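Local coordinates for mandelate racemase/muconate lactonizing enzyme, C-terminal domain protein (PDB 4DWD) that binds magnesium and may act as a hydro-lyase, as a member of the mandelate racemase/muconate lactonizing branch of the enolase superfamily, at residues Gly303-Ser314 / Phe347-Ile357. Sequence-based numbering, arbitrary orientation.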
ATOM      1  N   GLY B 303      -2.526 -41.699  16.625  1.00 11.59           N
ATOM      2  CA  GLY B 303      -1.533 -42.149  17.599  1.00 12.60           C
ATOM      3  C   GLY B 303      -0.539 -41.082  17.999  1.00 11.82           C
ATOM      4  O   GLY B 303      -0.887 -40.113  18.679  1.00 10.81           O
ATOM      5  N   VAL B 304       0.714 -41.273  17.594  1.00 11.22           N
ATOM      6  CA  VAL B 304       1.805 -40.352  17.984  1.00 11.01           C
ATOM      7  C   VAL B 304       1.495 -38.886  17.661  1.00 11.21           C
ATOM      8  O   VAL B 304       1.638 -38.019  18.524  1.00 11.78           O
ATOM      9  CB  VAL B 304       3.159 -40.797  17.383  1.00 10.94           C
ATOM     10  CG1 VAL B 304       4.281 -39.799  17.679  1.00 11.06           C
ATOM     11  CG2 VAL B 304       3.547 -42.163  17.926  1.00 12.14           C
ATOM     12  N   GLY B 305       1.041 -38.611  16.439  1.00 11.33           N
ATOM     13  CA  GLY B 305       0.750 -37.225  16.045  1.00 11.07           C
ATOM     14  C   GLY B 305      -0.348 -36.605  16.897  1.00 11.05           C
ATOM     15  O   GLY B 305      -0.291 -35.431  17.244  1.00 11.27           O
ATOM     16  N   HIS B 306      -1.358 -37.400  17.243  1.00 11.09           N
ATOM     17  CA  HIS B 306      -2.426 -36.902  18.090  1.00 11.10           C
ATOM     18  C   HIS B 306      -1.895 -36.509  19.441  1.00 11.08           C
ATOM     19  O   HIS B 306      -2.235 -35.446  19.962  1.00 10.80           O
ATOM     20  CB  HIS B 306      -3.505 -37.962  18.238  1.00 11.58           C
ATOM     21  CG  HIS B 306      -4.533 -37.622  19.270  1.00 11.74           C
ATOM     22  ND1 HIS B 306      -5.548 -36.755  19.035  1.00 12.20           N
ATOM     23  CD2 HIS B 306      -4.679 -38.061  20.580  1.00 13.23           C
ATOM     24  CE1 HIS B 306      -6.306 -36.655  20.143  1.00 12.91           C
ATOM     25  NE2 HIS B 306      -5.781 -37.462  21.084  1.00 14.50           N
ATOM     26  N   PHE B 307      -1.055 -37.358  20.024  1.00 10.94           N
ATOM     27  CA  PHE B 307      -0.515 -37.070  21.348  1.00 11.13           C
ATOM     28  C   PHE B 307       0.359 -35.818  21.334  1.00 10.90           C
ATOM     29  O   PHE B 307       0.243 -34.969  22.218  1.00 10.93           O
ATOM     30  CB  PHE B 307       0.238 -38.284  21.898  1.00 10.95           C
ATOM     31  CG  PHE B 307      -0.647 -39.260  22.616  1.00 12.18           C
ATOM     32  CD1 PHE B 307      -1.566 -40.041  21.918  1.00 12.62           C
ATOM     33  CD2 PHE B 307      -0.544 -39.413  23.986  1.00 13.67           C
ATOM     34  CE1 PHE B 307      -2.375 -40.943  22.585  1.00 14.61           C
ATOM     35  CE2 PHE B 307      -1.347 -40.311  24.663  1.00 14.18           C
ATOM     36  CZ  PHE B 307      -2.272 -41.078  23.959  1.00 14.42           C
ATOM     37  N   ALA B 308       1.230 -35.687  20.332  1.00 10.76           N
ATOM     38  CA  ALA B 308       2.024 -34.464  20.214  1.00 10.43           C
ATOM     39  C   ALA B 308       1.134 -33.229  20.118  1.00 10.99           C
ATOM     40  O   ALA B 308       1.353 -32.229  20.804  1.00 10.45           O
ATOM     41  CB  ALA B 308       2.950 -34.553  19.011  1.00  9.90           C
ATOM     42  N   ASN B 309       0.114 -33.330  19.274  1.00 10.73           N
ATOM     43  CA  ASN B 309      -0.847 -32.250  19.060  1.00 10.54           C
ATOM     44  C   ASN B 309      -1.537 -31.825  20.353  1.00 11.04           C
ATOM     45  O   ASN B 309      -1.597 -30.628  20.654  1.00 10.71           O
ATOM     46  CB  ASN B 309      -1.871 -32.682  17.997  1.00 10.77           C
ATOM     47  CG  ASN B 309      -2.704 -31.527  17.449  1.00 10.45           C
ATOM     48  OD1 ASN B 309      -2.185 -30.461  17.135  1.00 11.20           O
ATOM     49  ND2 ASN B 309      -4.009 -31.758  17.300  1.00 11.07           N
ATOM     50  N   ILE B 310      -2.047 -32.790  21.126  1.00 11.29           N
ATOM     51  CA  ILE B 310      -2.740 -32.411  22.372  1.00 11.20           C
ATOM     52  C   ILE B 310      -1.807 -31.876  23.479  1.00 10.88           C
ATOM     53  O   ILE B 310      -2.205 -31.003  24.243  1.00 11.17           O
ATOM     54  CB  ILE B 310      -3.730 -33.484  22.893  1.00 11.95           C
ATOM     55  CG1 ILE B 310      -2.995 -34.759  23.333  1.00 12.38           C
ATOM     56  CG2 ILE B 310      -4.830 -33.748  21.853  1.00 14.33           C
ATOM     57  CD1 ILE B 310      -3.895 -35.760  24.035  1.00 15.98           C
ATOM     58  N   HIS B 311      -0.562 -32.344  23.556  1.00 10.86           N
ATOM     59  CA  HIS B 311       0.373 -31.694  24.487  1.00 10.51           C
ATOM     60  C   HIS B 311       0.536 -30.231  24.141  1.00 10.57           C
ATOM     61  O   HIS B 311       0.474 -29.366  25.017  1.00 11.13           O
ATOM     62  CB  HIS B 311       1.725 -32.395  24.521  1.00 10.37           C
ATOM     63  CG  HIS B 311       1.743 -33.636  25.387  1.00 10.99           C
ATOM     64  ND1 HIS B 311       2.003 -33.588  26.712  1.00 10.61           N
ATOM     65  CD2 HIS B 311       1.521 -34.977  25.073  1.00 11.68           C
ATOM     66  CE1 HIS B 311       1.954 -34.838  27.223  1.00 11.77           C
ATOM     67  NE2 HIS B 311       1.658 -35.687  26.219  1.00 11.53           N
ATOM     68  N   VAL B 312       0.758 -29.932  22.866  1.00 10.01           N
ATOM     69  CA  VAL B 312       0.899 -28.533  22.452  1.00 10.34           C
ATOM     70  C   VAL B 312      -0.389 -27.747  22.681  1.00 10.34           C
ATOM     71  O   VAL B 312      -0.359 -26.660  23.226  1.00 11.28           O
ATOM     72  CB  VAL B 312       1.367 -28.419  20.983  1.00 10.45           C
ATOM     73  CG1 VAL B 312       1.179 -27.007  20.429  1.00 11.01           C
ATOM     74  CG2 VAL B 312       2.822 -28.855  20.857  1.00 10.58           C
ATOM     75  N   LEU B 313      -1.528 -28.304  22.285  1.00 10.22           N
ATOM     76  CA  LEU B 313      -2.788 -27.553  22.444  1.00 10.40           C
ATOM     77  C   LEU B 313      -3.215 -27.320  23.895  1.00 11.07           C
ATOM     78  O   LEU B 313      -3.914 -26.347  24.188  1.00 11.53           O
ATOM     79  CB  LEU B 313      -3.911 -28.176  21.613  1.00 11.88           C
ATOM     80  CG  LEU B 313      -3.691 -27.917  20.112  1.00 12.39           C
ATOM     81  CD1 LEU B 313      -4.646 -28.747  19.271  1.00 14.54           C
ATOM     82  CD2 LEU B 313      -3.828 -26.433  19.775  1.00 13.89           C
ATOM     83  N   SER B 314      -2.770 -28.190  24.804  1.00 10.60           N
ATOM     84  CA  SER B 314      -3.051 -27.985  26.221  1.00 11.29           C
ATOM     85  C   SER B 314      -2.423 -26.685  26.724  1.00 11.55           C
ATOM     86  O   SER B 314      -2.912 -26.108  27.712  1.00 12.68           O
ATOM     87  CB  SER B 314      -2.574 -29.180  27.062  1.00 12.34           C
ATOM     88  OG  SER B 314      -1.164 -29.182  27.240  1.00 11.78           O
ATOM     89  N   PHE B 347     -10.900 -35.148  24.810  1.00 17.25           N
ATOM     90  CA  PHE B 347      -9.692 -35.969  24.963  1.00 16.43           C
ATOM     91  C   PHE B 347      -9.120 -35.716  26.346  1.00 17.21           C
ATOM     92  O   PHE B 347      -8.891 -34.563  26.724  1.00 16.96           O
ATOM     93  CB  PHE B 347      -8.651 -35.595  23.909  1.00 15.82           C
ATOM     94  CG  PHE B 347      -9.089 -35.878  22.502  1.00 14.71           C
ATOM     95  CD1 PHE B 347      -9.332 -37.183  22.091  1.00 14.68           C
ATOM     96  CD2 PHE B 347      -9.243 -34.841  21.583  1.00 14.00           C
ATOM     97  CE1 PHE B 347      -9.747 -37.455  20.793  1.00 15.11           C
ATOM     98  CE2 PHE B 347      -9.639 -35.105  20.274  1.00 13.58           C
ATOM     99  CZ  PHE B 347      -9.894 -36.416  19.878  1.00 14.27           C
ATOM    100  N   ALA B 348      -8.902 -36.789  27.098  1.00 17.33           N
ATOM    101  CA  ALA B 348      -8.291 -36.683  28.423  1.00 17.71           C
ATOM    102  C   ALA B 348      -6.782 -36.842  28.326  1.00 18.43           C
ATOM    103  O   ALA B 348      -6.281 -37.925  28.001  1.00 20.95           O
ATOM    104  CB  ALA B 348      -8.882 -37.727  29.370  1.00 19.99           C
ATOM    105  N   LEU B 349      -6.064 -35.758  28.606  1.00 15.81           N
ATOM    106  CA  LEU B 349      -4.603 -35.776  28.597  1.00 16.89           C
ATOM    107  C   LEU B 349      -4.075 -36.193  29.971  1.00 16.89           C
ATOM    108  O   LEU B 349      -4.320 -35.520  30.966  1.00 19.06           O
ATOM    109  CB  LEU B 349      -4.072 -34.390  28.208  1.00 17.45           C
ATOM    110  CG  LEU B 349      -2.561 -34.152  28.138  1.00 16.26           C
ATOM    111  CD1 LEU B 349      -1.886 -35.157  27.223  1.00 17.72           C
ATOM    112  CD2 LEU B 349      -2.336 -32.740  27.638  1.00 14.79           C
ATOM    113  N   GLY B 350      -3.368 -37.319  30.005  1.00 17.85           N
ATOM    114  CA  GLY B 350      -2.823 -37.868  31.247  1.00 20.72           C
ATOM    115  C   GLY B 350      -1.448 -37.321  31.583  1.00 17.63           C
ATOM    116  O   GLY B 350      -0.885 -36.527  30.826  1.00 16.61           O
ATOM    117  N   ASP B 351      -0.896 -37.761  32.711  1.00 15.95           N
ATOM    118  CA  ASP B 351       0.358 -37.190  33.219  1.00 16.41           C
ATOM    119  C   ASP B 351       1.600 -38.098  33.102  1.00 15.62           C
ATOM    120  O   ASP B 351       2.618 -37.848  33.757  1.00 17.63           O
ATOM    121  CB  ASP B 351       0.176 -36.673  34.663  1.00 18.57           C
ATOM    122  CG  ASP B 351      -0.111 -37.789  35.672  1.00 19.88           C
ATOM    123  OD1 ASP B 351      -0.166 -38.976  35.292  1.00 20.03           O
ATOM    124  OD2 ASP B 351      -0.272 -37.469  36.870  1.00 27.73           O
ATOM    125  N   ALA B 352       1.531 -39.129  32.262  1.00 13.92           N
ATOM    126  CA  ALA B 352       2.690 -40.004  32.025  1.00 15.47           C
ATOM    127  C   ALA B 352       3.848 -39.208  31.424  1.00 14.38           C
ATOM    128  O   ALA B 352       3.623 -38.268  30.647  1.00 13.91           O
ATOM    129  CB  ALA B 352       2.319 -41.167  31.116  1.00 16.86           C
ATOM    130  N   PRO B 353       5.092 -39.562  31.782  1.00 14.40           N
ATOM    131  CA  PRO B 353       6.241 -38.855  31.210  1.00 13.34           C
ATOM    132  C   PRO B 353       6.315 -38.936  29.685  1.00 13.29           C
ATOM    133  O   PRO B 353       5.894 -39.931  29.082  1.00 14.60           O
ATOM    134  CB  PRO B 353       7.433 -39.561  31.861  1.00 14.91           C
ATOM    135  CG  PRO B 353       6.896 -39.980  33.194  1.00 18.11           C
ATOM    136  CD  PRO B 353       5.509 -40.465  32.873  1.00 16.23           C
ATOM    137  N   GLY B 354       6.833 -37.877  29.067  1.00 11.26           N
ATOM    138  CA  GLY B 354       6.943 -37.823  27.616  1.00 11.74           C
ATOM    139  C   GLY B 354       5.585 -37.603  26.974  1.00 11.91           C
ATOM    140  O   GLY B 354       4.772 -36.833  27.476  1.00 12.24           O
ATOM    141  N   LEU B 355       5.342 -38.272  25.847  1.00 11.82           N
ATOM    142  CA  LEU B 355       4.042 -38.207  25.181  1.00 12.42           C
ATOM    143  C   LEU B 355       2.950 -38.925  25.957  1.00 12.81           C
ATOM    144  O   LEU B 355       1.797 -38.508  25.951  1.00 13.67           O
ATOM    145  CB  LEU B 355       4.128 -38.869  23.807  1.00 12.59           C
ATOM    146  CG  LEU B 355       4.874 -38.086  22.737  1.00 11.87           C
ATOM    147  CD1 LEU B 355       5.116 -39.017  21.569  1.00 12.29           C
ATOM    148  CD2 LEU B 355       4.102 -36.845  22.287  1.00 11.18           C
ATOM    149  N   GLY B 356       3.320 -40.022  26.604  1.00 13.84           N
ATOM    150  CA  GLY B 356       2.349 -40.870  27.282  1.00 15.40           C
ATOM    151  C   GLY B 356       1.644 -41.851  26.365  1.00 15.56           C
ATOM    152  O   GLY B 356       0.667 -42.460  26.775  1.00 16.57           O
ATOM    153  N   ILE B 357       2.142 -42.019  25.142  1.00 14.33           N
ATOM    154  CA  ILE B 357       1.575 -42.975  24.187  1.00 15.12           C
ATOM    155  C   ILE B 357       2.124 -44.357  24.527  1.00 16.10           C
ATOM    156  O   ILE B 357       3.304 -44.493  24.859  1.00 17.73           O
ATOM    157  CB  ILE B 357       1.875 -42.605  22.703  1.00 16.61           C
ATOM    158  CG1 ILE B 357       1.151 -43.562  21.755  1.00 17.72           C
ATOM    159  CG2 ILE B 357       3.364 -42.656  22.401  1.00 16.85           C
ATOM    160  CD1 ILE B 357       0.048 -42.956  20.938  1.00 16.21           C
TER
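L355 and I357 meet the N-terminal turns of helix 304-314, and L349 meets its later turns: 347-357 leaves its strand at A348 and wraps round one side of the helix, with CA atoms 6.1 Å apart at F307 and L355 and 7.3 Å at I310 and L349. The one hydrogen bond across runs from NE2 of H311 to O of L355, 2.8 Å and fairly straight at 159°; the carbonyl oxygen lies in the imidazole plane, while the nitrogen sits above the plane of the carbonyl. With ND1 also hydrogen-bonded, both nitrogens hold the ring's rotation, and CD1 of L349 presses on one face, 3.9 Å from the ring centroid. A leucine in place of H311 would probably leave the L355 carbonyl without this donor and deprive L349 of the flat face it packs on. The helix belongs to the C-terminal barrel domain of the enolase fold, and 347-357 leaves the short strand 346-348, which pairs antiparallel with 125-132 of the barrel; I100 of helix 90-110 also packs against V304, A308 and L355. I357 covers F307: its CB stands over the phenyl centre, and CG1, set anti to the backbone N (chi1 -175°), carries CD1 to the ring rim, 3.5 Å from CD1 of F307. Near the strand, H306 points its edge into the face of F347, a T-shaped pair with centroids 4.4 Å apart and planes at 68°. The other methyl of L349, CD2, lies 3.6 Å from CB of S314, whose hydroxyl turns back to O of H311.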